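Local coordinates for pullulanase (Bacillus acidopullulyticus, PDB 2WAN), which hydrolyses the alpha-1,6-glucosidic linkages of pullulan and probably those at the branch points of starch-type polysaccharides, at residues N737-D742 and M782-G787; V440-I445 and S798-D803; S328-A333 and Q358-G363; R397-N402 and D510-N515. All blocks are in the same frame, centred on the assembly; numbering follows the deposited sequence.

Contacts 1 and 2 form one cluster beside the eight-stranded parallel barrel of the catalytic domain. Their centres lie about 13 Å apart, joined by Arg784 of contact 1, whose NH2 reaches Asn800 O of contact 2 at 2.9 Å; along the chain, contact 1 is nested inside the loop that contact 2 closes. Contact 4 crosses contact 2 in sequence, their centres about 23 Å apart, and joins a loop before the first barrel strand to a segment between barrel strands 485-488 and 547-552. Contact 3 belongs to the CBM48 domain, its centre about 21 Å from contact 4 but about 50 Å from contact 1. Glycerol, probably from the crystallisation liquor, lies near contacts 1 and 2.

Contact 1: residues N737-D742 and M782-G787; sequences NMTLWD and MLRTKG
With chi1 at 71°, Thr739 holds OG1 between its backbone N and carbonyl carbon, and from there the hydroxyl donates to Arg784 O at 2.9 Å. As the N-cap of helix 740-747, the same oxygen takes a weak capping bond from Asp742 N. Asp742 turns CG anti to its carbonyl carbon (chi1 -72°), which brings both carboxylate oxygens up to the loop. Asp742 OD1 accepts from Thr785 OG1 at 2.7 Å through its syn lone pair, and Asp742 OD2 takes Lys786 N at 2.9 Å, on the syn side but tilted out of the carboxylate plane. Thr785 OG1 accepts from Gly787 N at 3.1 Å, an ST turn that, with the bond to Asp742, probably limits how the hydroxyl can rotate. The Lys786 chain runs extended past Thr739 CG2; NZ is hydrogen-bonded to Ser792 OG, and two waters, one weakly bound, link it to Asn737 O. Leu783 lays CD1 over the indole of Trp741, 3.7 Å from the centroid of the six-membered ring, a CH-pi contact. The start of helix 740-747 is joined to the loop that follows barrel strand 773-777; Trp741 packs on Arg756 and Ile757 of helix 753-769 and on Arg806 of helix 805-809.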
# COMPACT_ATOMS: atom_id res chain seq x y z
N ASN A 737 9.48 -12.67 -5.72
CA ASN A 737 9.77 -13.41 -6.95
C ASN A 737 11.29 -13.64 -7.13
O ASN A 737 12.02 -13.75 -6.14
CB ASN A 737 9.12 -12.70 -8.15
CG ASN A 737 7.64 -12.41 -7.91
OD1 ASN A 737 6.83 -13.33 -7.75
ND2 ASN A 737 7.29 -11.13 -7.85
N MET A 738 11.77 -13.69 -8.38
CA MET A 738 13.15 -14.10 -8.62
C MET A 738 14.11 -12.93 -8.86
O MET A 738 13.72 -11.88 -9.35
CB MET A 738 13.18 -15.08 -9.80
CG MET A 738 12.15 -16.20 -9.64
SD MET A 738 12.11 -17.27 -11.09
CE MET A 738 13.75 -18.01 -11.01
N THR A 739 15.39 -13.14 -8.52
CA THR A 739 16.39 -12.15 -8.93
C THR A 739 16.47 -12.23 -10.46
O THR A 739 16.08 -13.25 -11.06
CB THR A 739 17.78 -12.41 -8.34
OG1 THR A 739 18.37 -13.57 -8.96
CG2 THR A 739 17.71 -12.60 -6.82
N LEU A 740 16.93 -11.16 -11.11
CA LEU A 740 16.95 -11.16 -12.56
C LEU A 740 17.87 -12.24 -13.10
O LEU A 740 17.54 -12.87 -14.10
CB LEU A 740 17.31 -9.78 -13.14
CG LEU A 740 17.02 -9.64 -14.65
CD1 LEU A 740 15.59 -10.06 -14.99
CD2 LEU A 740 17.31 -8.20 -15.17
N TRP A 741 18.99 -12.49 -12.42
CA TRP A 741 19.95 -13.51 -12.88
C TRP A 741 19.26 -14.88 -12.91
O TRP A 741 19.37 -15.63 -13.89
CB TRP A 741 21.24 -13.53 -12.02
CG TRP A 741 22.34 -14.37 -12.64
CD1 TRP A 741 22.95 -15.46 -12.09
CD2 TRP A 741 22.94 -14.18 -13.93
NE1 TRP A 741 23.91 -15.97 -12.97
CE2 TRP A 741 23.92 -15.18 -14.10
CE3 TRP A 741 22.75 -13.23 -14.97
CZ2 TRP A 741 24.70 -15.30 -15.27
CZ3 TRP A 741 23.52 -13.34 -16.13
CH2 TRP A 741 24.49 -14.38 -16.27
N ASP A 742 18.53 -15.17 -11.84
CA ASP A 742 17.79 -16.44 -11.72
C ASP A 742 16.64 -16.51 -12.72
O ASP A 742 16.40 -17.56 -13.33
CB ASP A 742 17.25 -16.59 -10.30
CG ASP A 742 18.34 -16.88 -9.27
OD1 ASP A 742 19.53 -16.96 -9.64
OD2 ASP A 742 18.00 -17.04 -8.10
N MET A 782 25.54 -7.20 -9.06
CA MET A 782 26.51 -8.29 -8.99
C MET A 782 25.89 -9.67 -9.24
O MET A 782 26.42 -10.69 -8.78
CB MET A 782 27.27 -8.24 -7.65
CG MET A 782 26.38 -8.39 -6.40
SD MET A 782 27.41 -8.29 -4.92
CE MET A 782 26.14 -8.26 -3.65
N LEU A 783 24.77 -9.67 -9.96
CA LEU A 783 24.06 -10.90 -10.38
C LEU A 783 23.75 -11.77 -9.17
O LEU A 783 23.99 -12.98 -9.17
CB LEU A 783 24.83 -11.67 -11.47
CG LEU A 783 25.35 -10.85 -12.67
CD1 LEU A 783 26.06 -11.79 -13.69
CD2 LEU A 783 24.21 -10.04 -13.39
N ARG A 784 23.26 -11.13 -8.11
CA ARG A 784 22.88 -11.87 -6.90
C ARG A 784 21.93 -13.01 -7.26
O ARG A 784 21.08 -12.86 -8.13
CB ARG A 784 22.24 -10.91 -5.89
CG ARG A 784 21.59 -11.58 -4.68
CD ARG A 784 21.42 -10.53 -3.59
NE ARG A 784 20.51 -10.91 -2.52
CZ ARG A 784 19.20 -10.68 -2.54
NH1 ARG A 784 18.65 -10.12 -3.61
NH2 ARG A 784 18.44 -11.01 -1.48
N THR A 785 22.15 -14.16 -6.64
CA THR A 785 21.36 -15.36 -6.94
C THR A 785 20.76 -15.94 -5.66
O THR A 785 21.42 -15.97 -4.61
CB THR A 785 22.22 -16.44 -7.69
OG1 THR A 785 21.43 -17.61 -7.91
CG2 THR A 785 23.46 -16.82 -6.92
N LYS A 786 19.50 -16.37 -5.75
CA LYS A 786 18.81 -17.06 -4.66
C LYS A 786 18.69 -18.55 -4.98
O LYS A 786 17.86 -19.26 -4.39
CB LYS A 786 17.40 -16.47 -4.47
CG LYS A 786 17.42 -15.01 -3.95
CD LYS A 786 16.05 -14.38 -3.88
CE LYS A 786 16.11 -12.92 -3.30
NZ LYS A 786 14.73 -12.38 -3.15
N GLY A 787 19.50 -19.01 -5.93
CA GLY A 787 19.43 -20.41 -6.37
C GLY A 787 18.08 -20.77 -6.96
O GLY A 787 17.67 -21.94 -6.93
O HOH W 1 11.81 -13.76 -3.37
O HOH W 2 13.96 -11.62 -5.79
O HOH W 3 20.38 -11.07 -10.08

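Contact 2: residues V440-I445 and S798-D803; sequences VRDFSI and SVNQFD
Phe802 N donates to Asp442 O at 2.8 Å, a nearly straight bond (170°) that comes in above the carbonyl plane. Water 4 gives that oxygen a second donor and bridges it to Phe802 O. Phe443 CG stands anti to the backbone N (chi1 -169°), which carries the ring edge to the face of Phe802 in an offset edge-to-face pair, centroids 5.6 Å apart and planes at 65°; Phe443 CA lies over the Phe802 ring as well. Ile445 CG2 presses on Gln801 CB at 3.5 Å. Elsewhere in the contact the Asp442 carboxylate lies almost parallel to the Asn800 amide, with Asp442 OD1 3.4 Å from Asn800 CB. A second shell positions these groups: Tyr505 OH bonds Asp442 OD1, Ser792 OG bonds Asn800 OD1, and Trp804 NE1 bonds Phe443 O. The contact thus ties the short, weakly bonded helix 440-444, just after barrel strand 435-438, to the exit of helix 797-800. Two acceptors, Asp442 OD2 and Asn800 O, stand only 3.2 Å apart. The Arg784 guanidinium, hydrogen-bonded to the carbonyl and in a long, weak ion pair with the carboxylate, is likely to offset their mutual repulsion.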
# COMPACT_ATOMS: atom_id res chain seq x y z
N VAL A 440 18.40 -5.39 5.90
CA VAL A 440 19.53 -5.12 6.82
C VAL A 440 20.40 -6.36 7.09
O VAL A 440 21.65 -6.23 7.17
CB VAL A 440 19.02 -4.52 8.17
CG1 VAL A 440 20.17 -4.33 9.15
CG2 VAL A 440 18.32 -3.15 7.91
N ARG A 441 19.79 -7.54 7.23
CA ARG A 441 20.60 -8.73 7.45
C ARG A 441 21.35 -9.11 6.16
O ARG A 441 22.58 -9.29 6.18
CB ARG A 441 19.76 -9.90 7.94
CG ARG A 441 20.61 -11.12 8.31
CD ARG A 441 19.78 -12.24 8.92
NE ARG A 441 20.61 -13.43 9.18
CZ ARG A 441 21.34 -13.63 10.28
NH1 ARG A 441 21.36 -12.73 11.28
NH2 ARG A 441 22.07 -14.75 10.39
N ASP A 442 20.64 -9.17 5.03
CA ASP A 442 21.29 -9.61 3.77
C ASP A 442 22.52 -8.80 3.44
O ASP A 442 23.53 -9.32 2.94
CB ASP A 442 20.37 -9.43 2.55
CG ASP A 442 19.11 -10.24 2.60
OD1 ASP A 442 18.90 -11.04 3.53
OD2 ASP A 442 18.30 -10.07 1.66
N PHE A 443 22.45 -7.49 3.70
CA PHE A 443 23.49 -6.55 3.27
C PHE A 443 24.90 -6.94 3.72
O PHE A 443 25.86 -6.78 2.96
CB PHE A 443 23.15 -5.15 3.78
CG PHE A 443 23.99 -4.06 3.18
CD1 PHE A 443 23.94 -3.81 1.81
CD2 PHE A 443 24.84 -3.28 3.99
CE1 PHE A 443 24.72 -2.79 1.24
CE2 PHE A 443 25.62 -2.25 3.43
CZ PHE A 443 25.57 -2.03 2.05
N SER A 444 25.01 -7.47 4.94
CA SER A 444 26.34 -7.63 5.56
C SER A 444 26.60 -8.98 6.25
O SER A 444 27.68 -9.20 6.78
CB SER A 444 26.53 -6.49 6.58
OG SER A 444 25.57 -6.63 7.63
N ILE A 445 25.63 -9.88 6.25
CA ILE A 445 25.75 -11.12 7.04
C ILE A 445 26.84 -12.09 6.54
O ILE A 445 27.40 -12.85 7.33
CB ILE A 445 24.40 -11.86 7.13
CG1 ILE A 445 24.41 -12.98 8.20
CG2 ILE A 445 23.99 -12.46 5.76
CD1 ILE A 445 24.65 -12.50 9.63
N SER A 798 22.10 -18.30 3.09
CA SER A 798 22.67 -18.91 1.88
C SER A 798 21.87 -18.50 0.65
O SER A 798 22.42 -18.34 -0.44
CB SER A 798 22.73 -20.44 2.00
OG SER A 798 21.43 -21.02 1.87
N VAL A 799 20.56 -18.35 0.83
CA VAL A 799 19.66 -17.92 -0.26
C VAL A 799 19.72 -16.39 -0.46
O VAL A 799 19.98 -15.91 -1.57
CB VAL A 799 18.21 -18.39 0.01
CG1 VAL A 799 17.24 -17.83 -1.02
CG2 VAL A 799 18.14 -19.96 0.02
N ASN A 800 19.53 -15.64 0.62
CA ASN A 800 19.31 -14.19 0.54
C ASN A 800 20.50 -13.25 0.68
O ASN A 800 20.40 -12.07 0.32
CB ASN A 800 18.28 -13.78 1.62
CG ASN A 800 16.88 -14.20 1.27
OD1 ASN A 800 16.32 -13.73 0.28
ND2 ASN A 800 16.30 -15.08 2.08
N GLN A 801 21.62 -13.72 1.22
CA GLN A 801 22.68 -12.76 1.57
C GLN A 801 23.28 -12.07 0.36
O GLN A 801 23.21 -12.59 -0.79
CB GLN A 801 23.79 -13.45 2.36
CG GLN A 801 24.71 -14.34 1.49
CD GLN A 801 25.42 -15.41 2.31
OE1 GLN A 801 25.66 -15.21 3.50
NE2 GLN A 801 25.79 -16.53 1.67
N PHE A 802 23.86 -10.89 0.60
CA PHE A 802 24.80 -10.31 -0.36
C PHE A 802 26.10 -11.13 -0.28
O PHE A 802 26.83 -11.07 0.72
CB PHE A 802 25.07 -8.83 -0.05
CG PHE A 802 23.99 -7.88 -0.52
CD1 PHE A 802 22.64 -8.23 -0.47
CD2 PHE A 802 24.34 -6.63 -1.00
CE1 PHE A 802 21.64 -7.33 -0.92
CE2 PHE A 802 23.36 -5.72 -1.43
CZ PHE A 802 22.02 -6.07 -1.39
N ASP A 803 26.35 -11.94 -1.32
CA ASP A 803 27.57 -12.70 -1.44
C ASP A 803 28.51 -11.77 -2.20
O ASP A 803 28.39 -11.62 -3.43
CB ASP A 803 27.30 -14.01 -2.20
CG ASP A 803 28.58 -14.72 -2.63
OD1 ASP A 803 29.68 -14.25 -2.29
OD2 ASP A 803 28.49 -15.76 -3.32
O HOH W 4 26.40 -10.03 3.18

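Contact 3: residues S328-A333 and Q358-G363; sequences SFRVWA and QKSDNG
Arg330 reaches from its strand to Ser360 in the turn at 360-363. From CB the chain sets out with CG anti to the backbone N (chi1 -167°) and stays extended through CD; the side chain also touches Tyr313 and Lys366. It then bends at chi3, -69°, and the bend swings the guanidinium toward the turn. NE makes a salt bridge to Asp317. At the tip, Arg330 NH1 gives a hydrogen bond to Ser360 OG at 3.0 Å, with Ser360 near the guanidinium plane, and it has Thr364 OG1 as a further partner. Ser360 CB lies 3.5 Å from Arg330 NH1, so both atoms of the serine side chain face this nitrogen. The Asp361 carboxylate is not in contact, its OD2 being 5.0 Å from Arg330 NH1. A leucine in place of Arg330 would probably leave Asp317 without its ion-pair mate and Ser360 OG without this donor.

Further along the strand, Asn362 O lies in plane at the indole edge, 2.9 Å from Trp332 NE1, but the bond is bent (125°) and weak; Tyr311 O is a second weak partner. Ala333 N donates to Gly363 O at 2.9 Å. Gly363, with no side chain, lies close to the indole, its C 3.9 Å from Trp332 CD1. Strands 326-332 and 353-359 both pair with 364-370, which runs between them, so the turn leading into that middle strand is fastened to the end of its neighbour: a beta-hairpin connection in the antiparallel, immunoglobulin-like beta-sandwich of a CBM48 domain.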
# COMPACT_ATOMS: atom_id res chain seq x y z
N SER A 328 3.14 11.30 31.28
CA SER A 328 1.70 11.23 31.02
C SER A 328 1.41 10.13 30.00
O SER A 328 2.17 9.95 29.04
CB SER A 328 1.18 12.56 30.49
OG SER A 328 1.36 13.58 31.46
N PHE A 329 0.29 9.44 30.22
CA PHE A 329 -0.12 8.30 29.40
C PHE A 329 -1.50 8.61 28.86
O PHE A 329 -2.32 9.23 29.54
CB PHE A 329 -0.16 7.01 30.21
CG PHE A 329 1.16 6.66 30.86
CD1 PHE A 329 1.56 7.27 32.06
CD2 PHE A 329 2.00 5.71 30.28
CE1 PHE A 329 2.77 6.93 32.66
CE2 PHE A 329 3.22 5.35 30.87
CZ PHE A 329 3.60 5.97 32.07
N ARG A 330 -1.75 8.19 27.61
CA ARG A 330 -3.08 8.33 27.02
C ARG A 330 -3.31 7.23 26.01
O ARG A 330 -2.42 6.95 25.18
CB ARG A 330 -3.30 9.70 26.37
CG ARG A 330 -4.80 9.95 26.05
CD ARG A 330 -5.05 11.27 25.35
NE ARG A 330 -4.83 12.44 26.22
CZ ARG A 330 -5.78 13.04 26.94
NH1 ARG A 330 -7.03 12.59 26.92
NH2 ARG A 330 -5.48 14.10 27.68
N VAL A 331 -4.48 6.60 26.10
CA VAL A 331 -4.85 5.48 25.21
C VAL A 331 -6.31 5.63 24.79
O VAL A 331 -7.16 6.05 25.60
CB VAL A 331 -4.60 4.09 25.89
CG1 VAL A 331 -5.49 3.90 27.15
CG2 VAL A 331 -4.81 2.94 24.89
N TRP A 332 -6.61 5.31 23.53
CA TRP A 332 -7.97 5.35 23.02
C TRP A 332 -8.65 4.00 23.22
O TRP A 332 -8.24 2.99 22.64
CB TRP A 332 -7.96 5.73 21.53
CG TRP A 332 -9.34 6.02 20.95
CD1 TRP A 332 -10.18 7.05 21.27
CD2 TRP A 332 -10.01 5.26 19.94
NE1 TRP A 332 -11.34 6.97 20.52
CE2 TRP A 332 -11.25 5.89 19.69
CE3 TRP A 332 -9.66 4.11 19.20
CZ2 TRP A 332 -12.17 5.39 18.75
CZ3 TRP A 332 -10.57 3.62 18.26
CH2 TRP A 332 -11.81 4.26 18.05
N ALA A 333 -9.69 3.97 24.06
CA ALA A 333 -10.39 2.71 24.35
C ALA A 333 -11.87 3.02 24.63
O ALA A 333 -12.33 2.90 25.77
CB ALA A 333 -9.75 1.99 25.52
N GLN A 358 -8.01 7.59 34.09
CA GLN A 358 -9.20 8.44 34.13
C GLN A 358 -9.83 8.54 32.76
O GLN A 358 -9.14 8.85 31.79
CB GLN A 358 -8.84 9.85 34.61
CG GLN A 358 -8.01 9.93 35.88
CD GLN A 358 -7.36 11.30 36.08
OE1 GLN A 358 -7.88 12.33 35.63
NE2 GLN A 358 -6.21 11.31 36.75
N LYS A 359 -11.13 8.28 32.68
CA LYS A 359 -11.90 8.56 31.47
C LYS A 359 -11.72 10.02 31.05
O LYS A 359 -11.90 10.93 31.86
CB LYS A 359 -13.39 8.27 31.68
CG LYS A 359 -13.83 6.92 31.19
CD LYS A 359 -15.33 6.65 31.46
CE LYS A 359 -15.73 5.24 31.04
NZ LYS A 359 -17.07 4.83 31.54
N SER A 360 -11.35 10.22 29.79
CA SER A 360 -11.08 11.55 29.25
C SER A 360 -11.77 11.76 27.89
O SER A 360 -12.71 11.04 27.56
CB SER A 360 -9.57 11.79 29.18
OG SER A 360 -9.26 13.13 28.86
N ASP A 361 -11.28 12.72 27.10
CA ASP A 361 -11.92 13.12 25.83
C ASP A 361 -12.09 12.00 24.80
O ASP A 361 -11.15 11.26 24.50
CB ASP A 361 -11.09 14.23 25.15
CG ASP A 361 -11.02 15.51 25.96
OD1 ASP A 361 -11.81 15.70 26.91
OD2 ASP A 361 -10.14 16.35 25.63
N ASN A 362 -13.30 11.89 24.25
CA ASN A 362 -13.51 11.12 23.01
C ASN A 362 -13.05 9.67 23.11
O ASN A 362 -12.41 9.15 22.19
CB ASN A 362 -12.86 11.85 21.82
CG ASN A 362 -13.22 13.33 21.78
OD1 ASN A 362 -12.35 14.20 21.81
ND2 ASN A 362 -14.52 13.61 21.73
N GLY A 363 -13.38 9.03 24.22
CA GLY A 363 -13.10 7.61 24.39
C GLY A 363 -11.70 7.30 24.88
O GLY A 363 -11.36 6.12 25.02

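Contact 4: residues R397-N402 and D510-N515; sequences RAISVN and DPRNYN
The backbones run in roughly opposing directions, 153° apart, and splay from 5.4 Å between Arg397 CA and Asn515 CA to 10.0 Å between Asn402 CA and Arg512 CA. At the close end water 5 donates to Arg397 O (2.7 Å) and Asn515 O (2.6 Å). Arg397, bent at chi2, runs alongside Asn515, its NH1 3.5 Å from Asn515 CG and the guanidinium edge-on to an amide plane turned 81° against it. That amide is held by Ser606 at OD1 and Pro394 O at ND2. At the wide end Arg512 turns at chi3, 68°, sliding its guanidinium under the peptide carbonyl of Asn402, whose O lies 3.5 Å above the guanidinium plane, offset toward its rim. Its NH2 makes a salt bridge to Glu493, and NH1 bonds Asn495. Between the two ends, Ile399 CD1 and CG2 only loosely approach the Arg512 guanidinium edge and the Asn513 side chain. Were Arg512 shortened to an alanine, Glu493 would probably lose its charge partner and a gap open beneath Asn402. The loop between strands 388-391 and 406-407 so rests on the two-stranded antiparallel sheet of 492-494 and 511-513, with Asn515 packed against Phe602, Tyr609 and Trp610 of helix 597-614.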
# COMPACT_ATOMS: atom_id res chain seq x y z
N ARG A 397 7.50 3.59 22.09
CA ARG A 397 8.68 3.87 21.28
C ARG A 397 9.84 2.92 21.54
O ARG A 397 10.84 2.96 20.82
CB ARG A 397 9.19 5.30 21.52
CG ARG A 397 8.14 6.41 21.47
CD ARG A 397 7.20 6.29 20.25
NE ARG A 397 6.52 7.58 20.03
CZ ARG A 397 5.53 7.76 19.16
NH1 ARG A 397 5.08 6.75 18.42
NH2 ARG A 397 5.00 8.97 19.00
N ALA A 398 9.72 2.10 22.59
CA ALA A 398 10.71 1.09 22.97
C ALA A 398 9.96 -0.01 23.75
O ALA A 398 8.80 0.19 24.14
CB ALA A 398 11.82 1.72 23.82
N ILE A 399 10.61 -1.16 23.91
CA ILE A 399 9.98 -2.36 24.47
C ILE A 399 10.93 -3.19 25.34
O ILE A 399 12.15 -3.04 25.27
CB ILE A 399 9.43 -3.29 23.35
CG1 ILE A 399 10.52 -3.55 22.30
CG2 ILE A 399 8.14 -2.73 22.74
CD1 ILE A 399 10.17 -4.68 21.25
N SER A 400 10.37 -4.09 26.15
CA SER A 400 11.16 -5.16 26.71
C SER A 400 11.50 -6.10 25.56
O SER A 400 10.89 -6.00 24.48
CB SER A 400 10.34 -5.92 27.75
OG SER A 400 9.18 -6.47 27.15
N VAL A 401 12.45 -7.01 25.79
CA VAL A 401 12.79 -8.04 24.80
C VAL A 401 11.50 -8.78 24.42
O VAL A 401 10.72 -9.18 25.31
CB VAL A 401 13.85 -9.04 25.34
CG1 VAL A 401 14.18 -10.13 24.31
CG2 VAL A 401 15.12 -8.29 25.70
N ASN A 402 11.26 -8.92 23.11
CA ASN A 402 10.05 -9.59 22.58
C ASN A 402 8.72 -8.89 22.87
O ASN A 402 7.63 -9.48 22.70
CB ASN A 402 9.98 -11.06 23.03
CG ASN A 402 10.97 -11.95 22.29
OD1 ASN A 402 11.50 -12.92 22.86
ND2 ASN A 402 11.20 -11.65 21.02
N ASP A 510 5.40 -9.08 8.97
CA ASP A 510 4.43 -9.38 10.06
C ASP A 510 4.58 -8.38 11.24
O ASP A 510 4.99 -8.76 12.34
CB ASP A 510 4.54 -10.85 10.50
CG ASP A 510 5.91 -11.21 11.06
OD1 ASP A 510 6.95 -10.77 10.54
OD2 ASP A 510 5.93 -11.99 12.04
N PRO A 511 4.24 -7.10 11.00
CA PRO A 511 4.50 -6.08 12.02
C PRO A 511 3.73 -6.28 13.33
O PRO A 511 2.59 -6.78 13.34
CB PRO A 511 4.06 -4.78 11.34
CG PRO A 511 3.06 -5.21 10.32
CD PRO A 511 3.54 -6.53 9.82
N ARG A 512 4.36 -5.88 14.42
CA ARG A 512 3.75 -5.97 15.75
C ARG A 512 3.81 -4.64 16.49
O ARG A 512 2.81 -4.23 17.10
CB ARG A 512 4.44 -7.05 16.59
CG ARG A 512 3.81 -7.30 18.00
CD ARG A 512 4.58 -8.42 18.73
NE ARG A 512 5.94 -7.96 19.05
CZ ARG A 512 7.02 -8.72 19.11
NH1 ARG A 512 6.94 -10.03 18.90
NH2 ARG A 512 8.18 -8.17 19.40
N ASN A 513 4.98 -4.00 16.49
CA ASN A 513 5.15 -2.70 17.19
C ASN A 513 5.63 -1.65 16.18
O ASN A 513 6.82 -1.52 15.90
CB ASN A 513 6.11 -2.81 18.40
CG ASN A 513 5.75 -3.97 19.32
OD1 ASN A 513 4.90 -3.86 20.23
ND2 ASN A 513 6.37 -5.10 19.07
N TYR A 514 4.67 -0.92 15.63
CA TYR A 514 4.95 -0.06 14.47
C TYR A 514 5.95 1.07 14.71
O TYR A 514 6.56 1.56 13.76
CB TYR A 514 3.66 0.53 13.91
CG TYR A 514 2.80 -0.46 13.15
CD1 TYR A 514 3.09 -0.80 11.82
CD2 TYR A 514 1.68 -1.03 13.75
CE1 TYR A 514 2.30 -1.70 11.12
CE2 TYR A 514 0.88 -1.94 13.05
CZ TYR A 514 1.21 -2.26 11.72
OH TYR A 514 0.44 -3.14 11.01
N ASN A 515 6.10 1.49 15.97
CA ASN A 515 6.92 2.67 16.28
C ASN A 515 8.22 2.35 16.99
O ASN A 515 8.84 3.22 17.62
CB ASN A 515 6.06 3.65 17.07
CG ASN A 515 4.85 4.05 16.28
OD1 ASN A 515 4.99 4.60 15.18
ND2 ASN A 515 3.67 3.72 16.79
O HOH W 5 11.01 4.28 18.50